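Local coordinates for glucose-6-phosphate isomerase (Thermus thermophilus, PDB 1ZZG), which probably catalyses the reversible isomerisation of glucose 6-phosphate to fructose 6-phosphate, a step shared by glycolysis and gluconeogenesis, at residues P165-A168 / F169-E173; R187-L191 / S192-L196; P258-F261 / V262-D266; G401-L404 / G405-T409. All blocks are in the same frame, centred on the assembly; numbering follows the deposited sequence.

Interaction 1 (P165-A168 / F169-E173)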
loop_
_atom_site.group_PDB
_atom_site.type_symbol
_atom_site.label_atom_id
_atom_site.label_comp_id
_atom_site.label_asym_id
_atom_site.label_seq_id
_atom_site.Cartn_x
_atom_site.Cartn_y
_atom_site.Cartn_z
ATOM N N PRO A 165 -20.862 -0.909 -22.551
ATOM C CA PRO A 165 -20.114 -0.997 -23.807
ATOM C C PRO A 165 -19.175 -2.199 -23.929
ATOM O O PRO A 165 -18.935 -2.686 -25.039
ATOM C CB PRO A 165 -19.384 0.349 -23.870
ATOM C CG PRO A 165 -19.237 0.741 -22.438
ATOM C CD PRO A 165 -20.567 0.352 -21.849
ATOM N N LEU A 166 -18.650 -2.686 -22.807
ATOM C CA LEU A 166 -17.754 -3.841 -22.845
ATOM C C LEU A 166 -18.512 -5.097 -23.246
ATOM O O LEU A 166 -17.997 -5.939 -23.981
ATOM C CB LEU A 166 -17.094 -4.076 -21.485
ATOM C CG LEU A 166 -15.821 -3.300 -21.165
ATOM C CD1 LEU A 166 -15.218 -3.858 -19.890
ATOM C CD2 LEU A 166 -14.828 -3.426 -22.312
ATOM N N ARG A 167 -19.730 -5.232 -22.742
ATOM C CA ARG A 167 -20.553 -6.387 -23.075
ATOM C C ARG A 167 -20.861 -6.356 -24.573
ATOM O O ARG A 167 -20.749 -7.366 -25.262
ATOM C CB ARG A 167 -21.855 -6.357 -22.270
ATOM C CG ARG A 167 -22.868 -7.441 -22.649
ATOM C CD ARG A 167 -22.270 -8.838 -22.589
ATOM N NE ARG A 167 -21.689 -9.147 -21.285
ATOM C CZ ARG A 167 -21.219 -10.345 -20.945
ATOM N NH1 ARG A 167 -21.263 -11.346 -21.814
ATOM N NH2 ARG A 167 -20.707 -10.546 -19.738
ATOM N N ALA A 168 -21.242 -5.184 -25.068
ATOM C CA ALA A 168 -21.572 -5.020 -26.479
ATOM C C ALA A 168 -20.357 -5.297 -27.361
ATOM O O ALA A 168 -20.471 -5.960 -28.396
ATOM C CB ALA A 168 -22.095 -3.615 -26.730
ATOM N N PHE A 169 -19.198 -4.794 -26.938
ATOM C CA PHE A 169 -17.948 -4.980 -27.672
ATOM C C PHE A 169 -17.546 -6.450 -27.752
ATOM O O PHE A 169 -17.072 -6.923 -28.787
ATOM C CB PHE A 169 -16.818 -4.196 -27.000
ATOM C CG PHE A 169 -15.515 -4.263 -27.745
ATOM C CD1 PHE A 169 -15.386 -3.661 -28.994
ATOM C CD2 PHE A 169 -14.422 -4.934 -27.208
ATOM C CE1 PHE A 169 -14.185 -3.727 -29.700
ATOM C CE2 PHE A 169 -13.213 -5.009 -27.904
ATOM C CZ PHE A 169 -13.098 -4.403 -29.153
ATOM N N ALA A 170 -17.725 -7.167 -26.650
ATOM C CA ALA A 170 -17.381 -8.578 -26.599
ATOM C C ALA A 170 -18.271 -9.384 -27.545
ATOM O O ALA A 170 -17.797 -10.290 -28.232
ATOM C CB ALA A 170 -17.517 -9.101 -25.168
ATOM N N GLU A 171 -19.557 -9.047 -27.587
ATOM C CA GLU A 171 -20.492 -9.758 -28.455
ATOM C C GLU A 171 -20.251 -9.428 -29.928
ATOM O O GLU A 171 -20.366 -10.298 -30.791
ATOM C CB GLU A 171 -21.936 -9.428 -28.058
ATOM C CG GLU A 171 -22.255 -9.813 -26.622
ATOM C CD GLU A 171 -23.706 -9.574 -26.239
ATOM O OE1 GLU A 171 -24.236 -8.480 -26.528
ATOM O OE2 GLU A 171 -24.312 -10.482 -25.632
ATOM N N ARG A 172 -19.910 -8.173 -30.204
ATOM C CA ARG A 172 -19.629 -7.731 -31.567
ATOM C C ARG A 172 -18.390 -8.427 -32.132
ATOM O O ARG A 172 -18.382 -8.870 -33.277
ATOM C CB ARG A 172 -19.402 -6.217 -31.591
ATOM C CG ARG A 172 -18.830 -5.692 -32.900
ATOM C CD ARG A 172 -18.211 -4.310 -32.720
ATOM N NE ARG A 172 -17.609 -3.791 -33.948
ATOM C CZ ARG A 172 -18.290 -3.476 -35.047
ATOM N NH1 ARG A 172 -19.608 -3.628 -35.085
ATOM N NH2 ARG A 172 -17.654 -2.992 -36.107
ATOM N N GLU A 173 -17.347 -8.521 -31.316
ATOM C CA GLU A 173 -16.089 -9.129 -31.731
ATOM C C GLU A 173 -15.963 -10.631 -31.492
ATOM O O GLU A 173 -14.975 -11.243 -31.906
ATOM C CB GLU A 173 -14.926 -8.417 -31.041
ATOM C CG GLU A 173 -14.756 -6.960 -31.438
ATOM C CD GLU A 173 -14.413 -6.787 -32.912
ATOM O OE1 GLU A 173 -14.044 -7.784 -33.569
ATOM O OE2 GLU A 173 -14.507 -5.644 -33.410
HETATM O O HOH W 1 -22.983 -12.306 -24.114
#

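Interaction 2 (R187-L191 / S192-L196)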
loop_
_atom_site.group_PDB
_atom_site.type_symbol
_atom_site.label_atom_id
_atom_site.label_comp_id
_atom_site.label_asym_id
_atom_site.label_seq_id
_atom_site.Cartn_x
_atom_site.Cartn_y
_atom_site.Cartn_z
ATOM N N ARG A 187 -16.990 -3.475 -5.467
ATOM C CA ARG A 187 -16.164 -3.792 -4.304
ATOM C C ARG A 187 -16.544 -5.088 -3.611
ATOM O O ARG A 187 -15.833 -5.538 -2.719
ATOM C CB ARG A 187 -16.165 -2.631 -3.297
ATOM C CG ARG A 187 -17.530 -2.178 -2.852
ATOM C CD ARG A 187 -17.428 -0.956 -1.938
ATOM N NE ARG A 187 -18.761 -0.473 -1.609
ATOM C CZ ARG A 187 -19.465 0.369 -2.357
ATOM N NH1 ARG A 187 -18.960 0.852 -3.487
ATOM N NH2 ARG A 187 -20.696 0.697 -1.989
ATOM N N PHE A 188 -17.655 -5.690 -4.027
ATOM C CA PHE A 188 -18.119 -6.956 -3.453
ATOM C C PHE A 188 -17.988 -8.072 -4.494
ATOM O O PHE A 188 -18.567 -9.146 -4.329
ATOM C CB PHE A 188 -19.599 -6.847 -3.059
ATOM C CG PHE A 188 -19.851 -6.019 -1.831
ATOM C CD1 PHE A 188 -19.898 -6.613 -0.573
ATOM C CD2 PHE A 188 -20.052 -4.648 -1.930
ATOM C CE1 PHE A 188 -20.142 -5.853 0.566
ATOM C CE2 PHE A 188 -20.298 -3.876 -0.793
ATOM C CZ PHE A 188 -20.343 -4.484 0.455
ATOM N N SER A 189 -17.214 -7.824 -5.547
ATOM C CA SER A 189 -17.081 -8.787 -6.641
ATOM C C SER A 189 -15.888 -9.735 -6.645
ATOM O O SER A 189 -15.705 -10.459 -7.617
ATOM C CB SER A 189 -17.075 -8.038 -7.978
ATOM O OG SER A 189 -15.801 -7.442 -8.214
ATOM N N ALA A 190 -15.086 -9.749 -5.588
ATOM C CA ALA A 190 -13.901 -10.606 -5.571
ATOM C C ALA A 190 -14.115 -12.090 -5.868
ATOM O O ALA A 190 -13.267 -12.719 -6.501
ATOM C CB ALA A 190 -13.171 -10.457 -4.244
ATOM N N LEU A 191 -15.232 -12.656 -5.420
ATOM C CA LEU A 191 -15.466 -14.071 -5.644
ATOM C C LEU A 191 -16.275 -14.388 -6.903
ATOM O O LEU A 191 -16.754 -15.508 -7.078
ATOM C CB LEU A 191 -16.101 -14.702 -4.396
ATOM C CG LEU A 191 -15.293 -14.429 -3.110
ATOM C CD1 LEU A 191 -15.859 -15.225 -1.937
ATOM C CD2 LEU A 191 -13.835 -14.802 -3.335
ATOM N N SER A 192 -16.430 -13.397 -7.774
ATOM C CA SER A 192 -17.114 -13.607 -9.046
ATOM C C SER A 192 -15.945 -13.856 -10.011
ATOM O O SER A 192 -14.798 -13.972 -9.572
ATOM C CB SER A 192 -17.895 -12.355 -9.463
ATOM O OG SER A 192 -17.039 -11.324 -9.924
ATOM N N PRO A 193 -16.211 -13.969 -11.324
ATOM C CA PRO A 193 -15.080 -14.200 -12.229
ATOM C C PRO A 193 -13.996 -13.116 -12.120
ATOM O O PRO A 193 -12.853 -13.338 -12.527
ATOM C CB PRO A 193 -15.743 -14.247 -13.603
ATOM C CG PRO A 193 -17.078 -14.878 -13.290
ATOM C CD PRO A 193 -17.493 -14.132 -12.033
ATOM N N VAL A 194 -14.359 -11.955 -11.570
ATOM C CA VAL A 194 -13.411 -10.853 -11.387
ATOM C C VAL A 194 -12.144 -11.402 -10.733
ATOM O O VAL A 194 -11.032 -11.106 -11.162
ATOM C CB VAL A 194 -13.986 -9.742 -10.472
ATOM C CG1 VAL A 194 -12.888 -8.753 -10.087
ATOM C CG2 VAL A 194 -15.115 -9.014 -11.179
ATOM N N GLY A 195 -12.325 -12.206 -9.691
ATOM C CA GLY A 195 -11.185 -12.794 -9.010
ATOM C C GLY A 195 -10.918 -14.234 -9.427
ATOM O O GLY A 195 -9.770 -14.671 -9.454
ATOM N N LEU A 196 -11.971 -14.977 -9.763
ATOM C CA LEU A 196 -11.800 -16.378 -10.145
ATOM C C LEU A 196 -10.977 -16.585 -11.412
ATOM O O LEU A 196 -10.128 -17.478 -11.455
ATOM C CB LEU A 196 -13.158 -17.062 -10.302
ATOM C CG LEU A 196 -13.998 -17.052 -9.023
ATOM C CD1 LEU A 196 -15.315 -17.749 -9.282
ATOM C CD2 LEU A 196 -13.227 -17.722 -7.889
#

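Interaction 3 (P258-F261 / V262-D266)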
loop_
_atom_site.group_PDB
_atom_site.type_symbol
_atom_site.label_atom_id
_atom_site.label_comp_id
_atom_site.label_asym_id
_atom_site.label_seq_id
_atom_site.Cartn_x
_atom_site.Cartn_y
_atom_site.Cartn_z
ATOM N N PRO A 258 -5.065 -5.624 2.725
ATOM C CA PRO A 258 -5.482 -4.376 3.379
ATOM C C PRO A 258 -6.103 -3.357 2.421
ATOM O O PRO A 258 -7.105 -2.728 2.752
ATOM C CB PRO A 258 -4.188 -3.875 4.019
ATOM C CG PRO A 258 -3.496 -5.163 4.385
ATOM C CD PRO A 258 -3.686 -5.976 3.112
ATOM N N SER A 259 -5.518 -3.202 1.235
ATOM C CA SER A 259 -6.053 -2.254 0.261
ATOM C C SER A 259 -7.469 -2.633 -0.138
ATOM O O SER A 259 -8.328 -1.766 -0.315
ATOM C CB SER A 259 -5.173 -2.195 -0.987
ATOM O OG SER A 259 -3.953 -1.538 -0.719
ATOM N N TRP A 260 -7.707 -3.930 -0.291
ATOM C CA TRP A 260 -9.034 -4.422 -0.654
ATOM C C TRP A 260 -10.034 -4.061 0.447
ATOM O O TRP A 260 -11.155 -3.622 0.166
ATOM C CB TRP A 260 -9.003 -5.943 -0.836
ATOM C CG TRP A 260 -10.360 -6.558 -1.006
ATOM C CD1 TRP A 260 -11.109 -6.611 -2.151
ATOM C CD2 TRP A 260 -11.147 -7.174 0.019
ATOM N NE1 TRP A 260 -12.318 -7.223 -1.900
ATOM C CE2 TRP A 260 -12.368 -7.578 -0.576
ATOM C CE3 TRP A 260 -10.940 -7.426 1.384
ATOM C CZ2 TRP A 260 -13.379 -8.219 0.150
ATOM C CZ3 TRP A 260 -11.949 -8.067 2.109
ATOM C CH2 TRP A 260 -13.154 -8.455 1.487
ATOM N N PHE A 261 -9.629 -4.244 1.702
ATOM C CA PHE A 261 -10.517 -3.932 2.820
ATOM C C PHE A 261 -10.800 -2.439 2.920
ATOM O O PHE A 261 -11.921 -2.023 3.241
ATOM C CB PHE A 261 -9.928 -4.406 4.149
ATOM C CG PHE A 261 -10.765 -4.009 5.335
ATOM C CD1 PHE A 261 -12.011 -4.600 5.554
ATOM C CD2 PHE A 261 -10.354 -2.984 6.180
ATOM C CE1 PHE A 261 -12.837 -4.168 6.593
ATOM C CE2 PHE A 261 -11.169 -2.543 7.220
ATOM C CZ PHE A 261 -12.416 -3.136 7.426
ATOM N N VAL A 262 -9.780 -1.627 2.658
ATOM C CA VAL A 262 -9.948 -0.183 2.713
ATOM C C VAL A 262 -11.050 0.276 1.749
ATOM O O VAL A 262 -11.886 1.100 2.120
ATOM C CB VAL A 262 -8.612 0.542 2.415
ATOM C CG1 VAL A 262 -8.841 2.040 2.295
ATOM C CG2 VAL A 262 -7.627 0.276 3.549
ATOM N N GLN A 263 -11.065 -0.248 0.522
ATOM C CA GLN A 263 -12.127 0.131 -0.407
ATOM C C GLN A 263 -13.461 -0.400 0.102
ATOM O O GLN A 263 -14.473 0.300 0.071
ATOM C CB GLN A 263 -11.914 -0.430 -1.820
ATOM C CG GLN A 263 -13.203 -0.319 -2.644
ATOM C CD GLN A 263 -13.073 -0.755 -4.089
ATOM O OE1 GLN A 263 -12.345 -1.689 -4.404
ATOM N NE2 GLN A 263 -13.811 -0.092 -4.974
ATOM N N LEU A 264 -13.469 -1.654 0.541
ATOM C CA LEU A 264 -14.696 -2.259 1.045
ATOM C C LEU A 264 -15.291 -1.420 2.175
ATOM O O LEU A 264 -16.471 -1.073 2.157
ATOM C CB LEU A 264 -14.424 -3.670 1.568
ATOM C CG LEU A 264 -15.635 -4.325 2.249
ATOM C CD1 LEU A 264 -16.733 -4.568 1.213
ATOM C CD2 LEU A 264 -15.230 -5.628 2.917
ATOM N N HIS A 265 -14.458 -1.097 3.158
ATOM C CA HIS A 265 -14.902 -0.327 4.315
ATOM C C HIS A 265 -15.266 1.128 4.000
ATOM O O HIS A 265 -16.389 1.570 4.262
ATOM C CB HIS A 265 -13.818 -0.357 5.395
ATOM C CG HIS A 265 -14.204 0.352 6.654
ATOM N ND1 HIS A 265 -15.020 -0.216 7.609
ATOM C CD2 HIS A 265 -13.905 1.595 7.103
ATOM C CE1 HIS A 265 -15.206 0.647 8.594
ATOM N NE2 HIS A 265 -14.540 1.754 8.312
ATOM N N ASP A 266 -14.305 1.861 3.445
ATOM C CA ASP A 266 -14.469 3.273 3.092
ATOM C C ASP A 266 -15.622 3.577 2.136
ATOM O O ASP A 266 -16.484 4.391 2.436
ATOM C CB ASP A 266 -13.179 3.803 2.455
ATOM C CG ASP A 266 -12.091 4.107 3.469
ATOM O OD1 ASP A 266 -12.184 3.646 4.627
ATOM O OD2 ASP A 266 -11.125 4.808 3.088
#

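Interaction 4 (G401-L404 / G405-T409)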
loop_
_atom_site.group_PDB
_atom_site.type_symbol
_atom_site.label_atom_id
_atom_site.label_comp_id
_atom_site.label_asym_id
_atom_site.label_seq_id
_atom_site.Cartn_x
_atom_site.Cartn_y
_atom_site.Cartn_z
ATOM N N GLY A 401 -20.657 9.669 -4.025
ATOM C CA GLY A 401 -19.541 10.601 -4.007
ATOM C C GLY A 401 -18.550 10.598 -5.158
ATOM O O GLY A 401 -17.857 11.595 -5.368
ATOM N N VAL A 402 -18.476 9.505 -5.912
ATOM C CA VAL A 402 -17.523 9.427 -7.015
ATOM C C VAL A 402 -18.001 10.010 -8.341
ATOM O O VAL A 402 -17.204 10.160 -9.269
ATOM C CB VAL A 402 -17.072 7.964 -7.274
ATOM C CG1 VAL A 402 -16.593 7.326 -5.966
ATOM C CG2 VAL A 402 -18.207 7.164 -7.891
ATOM N N GLU A 403 -19.284 10.350 -8.439
ATOM C CA GLU A 403 -19.806 10.889 -9.694
ATOM C C GLU A 403 -19.185 12.219 -10.129
ATOM O O GLU A 403 -18.768 12.360 -11.279
ATOM C CB GLU A 403 -21.332 11.050 -9.633
ATOM C CG GLU A 403 -21.925 11.553 -10.953
ATOM C CD GLU A 403 -23.420 11.803 -10.896
ATOM O OE1 GLU A 403 -23.862 12.620 -10.059
ATOM O OE2 GLU A 403 -24.157 11.189 -11.694
ATOM N N LEU A 404 -19.120 13.190 -9.221
ATOM C CA LEU A 404 -18.571 14.504 -9.565
ATOM C C LEU A 404 -17.196 14.433 -10.216
ATOM O O LEU A 404 -16.950 15.102 -11.218
ATOM C CB LEU A 404 -18.510 15.418 -8.332
ATOM C CG LEU A 404 -18.059 16.866 -8.606
ATOM C CD1 LEU A 404 -18.940 17.489 -9.687
ATOM C CD2 LEU A 404 -18.135 17.689 -7.325
ATOM N N GLY A 405 -16.305 13.623 -9.650
ATOM C CA GLY A 405 -14.971 13.493 -10.212
ATOM C C GLY A 405 -14.999 13.066 -11.667
ATOM O O GLY A 405 -14.242 13.584 -12.495
ATOM N N LYS A 406 -15.872 12.114 -11.985
ATOM C CA LYS A 406 -15.995 11.621 -13.352
ATOM C C LYS A 406 -16.505 12.716 -14.282
ATOM O O LYS A 406 -16.014 12.878 -15.406
ATOM C CB LYS A 406 -16.946 10.422 -13.390
ATOM C CG LYS A 406 -16.455 9.226 -12.589
ATOM C CD LYS A 406 -17.500 8.130 -12.548
ATOM C CE LYS A 406 -17.054 6.961 -11.691
ATOM N NZ LYS A 406 -18.140 5.950 -11.589
ATOM N N VAL A 407 -17.492 13.465 -13.806
ATOM C CA VAL A 407 -18.085 14.551 -14.578
ATOM C C VAL A 407 -17.050 15.628 -14.888
ATOM O O VAL A 407 -16.900 16.041 -16.037
ATOM C CB VAL A 407 -19.270 15.190 -13.812
ATOM C CG1 VAL A 407 -19.729 16.467 -14.521
ATOM C CG2 VAL A 407 -20.423 14.198 -13.724
ATOM N N LEU A 408 -16.333 16.074 -13.860
ATOM C CA LEU A 408 -15.317 17.103 -14.040
ATOM C C LEU A 408 -14.198 16.612 -14.951
ATOM O O LEU A 408 -13.622 17.392 -15.711
ATOM C CB LEU A 408 -14.756 17.531 -12.683
ATOM C CG LEU A 408 -15.805 18.144 -11.749
ATOM C CD1 LEU A 408 -15.149 18.553 -10.444
ATOM C CD2 LEU A 408 -16.454 19.346 -12.421
ATOM N N THR A 409 -13.899 15.317 -14.885
ATOM C CA THR A 409 -12.860 14.743 -15.731
ATOM C C THR A 409 -13.261 14.864 -17.199
ATOM O O THR A 409 -12.451 15.260 -18.043
ATOM C CB THR A 409 -12.616 13.251 -15.405
ATOM O OG1 THR A 409 -12.001 13.135 -14.116
ATOM C CG2 THR A 409 -11.711 12.622 -16.447
HETATM O O HOH W 2 -15.681 12.745 -6.963
#

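Interaction 1 (P165-A168 / F169-E173)
The guanidinium group of Arg167 and the carboxylate of Glu171 stand almost perpendicular, their planes 86° apart, and a water rather than a direct bond joins them. One face of the Phe169 ring carries Glu173 CG, offset toward the rim and 3.7 Å above the plane; the ring also packs on Leu140 of helix 130-147 and Leu155 of strand 155-159. Arg167 NH1 lies 5.0 Å from Glu171 OE2; the water accepts from NH1 and donates to OE2, 2.7 Å away. Arg167 CD lies 4.0 Å from Glu171 CD, the carboxylate carbon, and 4.1 Å from Glu171 CG. Bends in the arginine chain, chi2 54° and chi3 56°, go with a guanidinium whose NE and NH2 bond to Asp160 O and Thr159 O. Beneath the side chains run regular i to i+4 bonds: Phe169 N to Pro165 O at 2.8 Å, followed by Ala170 to Leu166, Glu171 to Arg167 and Arg172 to Ala168. Pro165, Phe169 and Arg172 also pack against the second subunit. With Leu166 and Ala170 turned onto its strands, this is the helix of a beta-alpha-beta crossover, linking parallel strands 155-159 and 176-179 at one side of an SIS-type sheet.

Interaction 2 (R187-L191 / S192-L196)
A type I beta turn from Ser189 to Ser192 runs straight into the N-cap of helix 193-201, and Ser192 serves both. Its hydroxyl donates to Ser189 O at 2.8 Å, in the carbonyl plane and on a lone pair, while its backbone N reaches the same oxygen at 3.0 Å from above that plane, 53° out of it. Two donors of one residue thus grip one buried carbonyl. Ser192 OG sits between its own backbone N and carbonyl carbon (chi1 74°), a rotation that also lets it accept from Val194 N at 3.2 Å, the capping bond. Val194 N is likely to lose its cap, and Ser189 O one of its two donors, if an alanine takes the place of Ser192, holding the turn less firmly against the helix start. The turn belongs to the loop between strand 176-179 and this helix, the same loop whose Arg187 makes a salt bridge to Glu267, the predicted proton donor. Alongside the cap, Val194 CG2 rests 3.4 Å from Ser189 OG, a hydroxyl bonded to Gly186 O. Gly195 CA approaches Ala190 O at 3.3 Å in a CH...O contact; a beta carbon on this glycine would clash with that oxygen. Leu196 CD1 comes to 3.5 Å from Leu191 O, and the Leu191 and Leu196 side chains both pack on Leu209 of helix 206-221.

Interaction 3 (P258-F261 / V262-D266)
Pro258 O accepts from Val262 N at 2.9 Å, and Val262 CG2, anti to its own carbonyl carbon (chi1 173° for CG1), lies 3.2 Å from Pro258 O. Ser259 O takes the N-H of Gln263, whose side chain runs out extended to bond through NE2 to Glu267 OE2. Trp260 adds side-chain packing to its backbone bond with Leu264: the two side chains lie side by side, and CH2 of the indole meets Leu264 CD2 obliquely at 3.8 Å. All this takes place on helix 257-269, which carries Glu267, the predicted proton donor, a turn beyond Gln263 and lies between strand 278-287 and helix 371-391. Phe261 follows, its O bonded almost straight to His265 N (2.7 Å, 171° at the hydrogen). His265 CB stands over one face of the phenyl ring, 4.0 Å from the centroid, in a CH-pi contact nearest to CZ. The rings themselves, planes 30° apart, are slid so far that they barely overlap. The Phe261 ring also stacks on Phe247 of strand 244-249. With an alanine at this position, His265 CB would probably lose the aromatic face beneath it and Phe247 its stacking partner. His265 NE2 bonds in turn to Thr281 OG1 of strand 278-287.

Interaction 4 (G401-L404 / G405-T409)
Two i to i+4 bonds, Val407 N to Glu403 O at 3.0 Å and Leu408 N to Leu404 O at 2.9 Å and nearly straight (174° at the hydrogen), carry the first turns of the helix, while two residues earlier a water bridges Gly401 O and Gly405 N, 2.9 Å from each. Lys406, the predicted active-site lysine, runs back alongside Val402: CG sits 3.5 Å from Val402 O and NZ ends 3.9 Å from Val402 CG2. Its chain leaves beside the backbone N (chi1 -63°) and stays extended to NZ. Leu404 and Leu408 cross at an angle, CD1 of the first 3.8 Å from CG of the second. Further along, Thr409 OG1 donates to Gly405 O at 2.8 Å, while Thr409 N reaches the same oxygen from the opposite face of its plane. Helix 403-414 lies on the subunit interface: Gly401 N and O bond to Gln297 and Arg300 of the second subunit, Leu404 packs on that arginine, and Leu408 and Thr409 press on Ala349 in helix 339-356 of the same neighbour. Within its own chain, the Val402 side chain comes to about 4 Å from that of Glu267 on helix 257-269.

Overall arrangement
From the N terminus the four contacts follow in series; each is local to one helix or turn, and none nests in or crosses another. Interaction 1 lies on the helix between strands 155-159 and 176-179 of the five-stranded sheet. The chain then leaves that sheet for the turn of interaction 2, whose Phe188 and Arg187 pack on Leu264 and Gln263 of interaction 3; these are the two contacts that touch, centres 14 Å apart. This pair joins the loop that follows the five-stranded sheet to a helix packed on the mixed sheet. Interaction 4, near the C terminus, does not touch interaction 3, but the Lys406 side chain is about 10 Å from that of Gln263. Interactions 1, 3 and 4 also meet the second subunit.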